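Local coordinates for aminotransferase, class V family protein (Trichomonas vaginalis, PDB 5F8V), which probably catalyses the pyridoxal-phosphate-dependent transfer of an amino group between O-phospho-L-serine and 2-oxoglutarate in serine biosynthesis, at residues Leu59-Leu62 against Leu63-Pro66. Numbering follows the deposited sequence.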
loop_
_atom_site.group_PDB
_atom_site.type_symbol
_atom_site.label_atom_id
_atom_site.label_comp_id
_atom_site.label_asym_id
_atom_site.label_seq_id
_atom_site.Cartn_x
_atom_site.Cartn_y
_atom_site.Cartn_z
ATOM N N LEU A 59 -3.867 4.399 18.672
ATOM C CA LEU A 59 -5.023 3.652 18.203
ATOM C C LEU A 59 -5.538 2.727 19.296
ATOM O O LEU A 59 -6.752 2.578 19.453
ATOM C CB LEU A 59 -4.678 2.846 16.954
ATOM C CG LEU A 59 -5.805 2.039 16.305
ATOM C CD1 LEU A 59 -6.955 2.945 15.878
ATOM C CD2 LEU A 59 -5.265 1.258 15.113
ATOM N N ARG A 60 -4.618 2.101 20.035
ATOM C CA ARG A 60 -5.010 1.255 21.160
ATOM C C ARG A 60 -5.779 2.050 22.206
ATOM O O ARG A 60 -6.785 1.564 22.714
ATOM C CB ARG A 60 -3.798 0.535 21.796
ATOM C CG ARG A 60 -4.181 -0.386 22.949
ATOM C CD ARG A 60 -2.996 -1.131 23.551
ATOM N NE ARG A 60 -2.294 -1.980 22.597
ATOM C CZ ARG A 60 -2.738 -3.139 22.112
ATOM N NH1 ARG A 60 -3.920 -3.642 22.461
ATOM N NH2 ARG A 60 -1.984 -3.815 21.257
ATOM N N THR A 61 -5.315 3.267 22.506
ATOM C CA THR A 61 -5.972 4.141 23.479
ATOM C C THR A 61 -7.364 4.547 22.990
ATOM O O THR A 61 -8.340 4.361 23.707
ATOM C CB THR A 61 -5.124 5.398 23.791
ATOM O OG1 THR A 61 -3.953 5.012 24.518
ATOM C CG2 THR A 61 -5.895 6.407 24.623
ATOM N N LEU A 62 -7.437 5.092 21.776
ATOM C CA LEU A 62 -8.704 5.503 21.165
ATOM C C LEU A 62 -9.782 4.433 21.255
ATOM O O LEU A 62 -10.901 4.709 21.665
ATOM C CB LEU A 62 -8.508 5.831 19.679
ATOM C CG LEU A 62 -8.118 7.245 19.272
ATOM C CD1 LEU A 62 -7.924 7.258 17.762
ATOM C CD2 LEU A 62 -9.183 8.249 19.700
ATOM N N LEU A 63 -9.427 3.217 20.862
ATOM C CA LEU A 63 -10.371 2.090 20.854
ATOM C C LEU A 63 -10.442 1.289 22.151
ATOM O O LEU A 63 -11.348 0.481 22.305
ATOM C CB LEU A 63 -10.019 1.126 19.725
ATOM C CG LEU A 63 -10.554 1.434 18.335
ATOM C CD1 LEU A 63 -9.772 0.607 17.323
ATOM C CD2 LEU A 63 -12.042 1.137 18.241
ATOM N N GLN A 64 -9.495 1.500 23.064
ATOM C CA GLN A 64 -9.315 0.631 24.233
ATOM C C GLN A 64 -9.242 -0.821 23.786
ATOM O O GLN A 64 -9.975 -1.682 24.274
ATOM C CB GLN A 64 -10.411 0.863 25.286
ATOM C CG GLN A 64 -10.372 2.248 25.919
ATOM C CD GLN A 64 -9.129 2.460 26.770
ATOM O OE1 GLN A 64 -9.093 2.066 27.940
ATOM N NE2 GLN A 64 -8.099 3.086 26.188
ATOM N N VAL A 65 -8.343 -1.077 22.839
ATOM C CA VAL A 65 -8.114 -2.421 22.350
ATOM C C VAL A 65 -7.465 -3.204 23.503
ATOM O O VAL A 65 -6.407 -2.811 23.975
ATOM C CB VAL A 65 -7.188 -2.457 21.108
ATOM C CG1 VAL A 65 -7.014 -3.890 20.631
ATOM C CG2 VAL A 65 -7.726 -1.566 19.980
ATOM N N PRO A 66 -8.094 -4.308 23.954
ATOM C CA PRO A 66 -7.467 -5.083 25.041
ATOM C C PRO A 66 -6.129 -5.731 24.648
ATOM O O PRO A 66 -5.855 -5.939 23.464
ATOM C CB PRO A 66 -8.519 -6.150 25.374
ATOM C CG PRO A 66 -9.790 -5.701 24.726
ATOM C CD PRO A 66 -9.375 -4.904 23.531
#
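A Schellman motif ends helix 46-63 where R60 and T61 meet Q64 and V65, and the chain then leaves for strand 69-75. Q64, the C-prime residue, has positive phi (51°), which brings the N of V65 back to the O of R60 at 3.1 Å, in the carbonyl plane on a lone pair. The N of Q64 makes the second bond of the motif, to the O of T61 from above the T61 carbonyl plane. Glutamine suits this exposed turn because it carries an N-H donor on a chain long enough to fold back: bent at chi2 (-67°), it lets Q64 NE2 give the same T61 O a second, straighter bond of 2.8 Å, on a lone pair. On the buried side, L59 and L63 lie side by side, CD1 to CD1 3.9 Å, and both reach strand 209-215, at V211 and I213; V65 packs on I213 and on I71 of strand 69-75. R60 is long enough to span the turn: a bend at chi3 (-60°) turns the guanidinium edge to the exiting chain, where NH2 bonds the O of F69. R60 NH1 donates a hydrogen bond of 3.0 Å to V65 O, which lies in the guanidinium plane, while NH1 sits well above the V65 carbonyl plane.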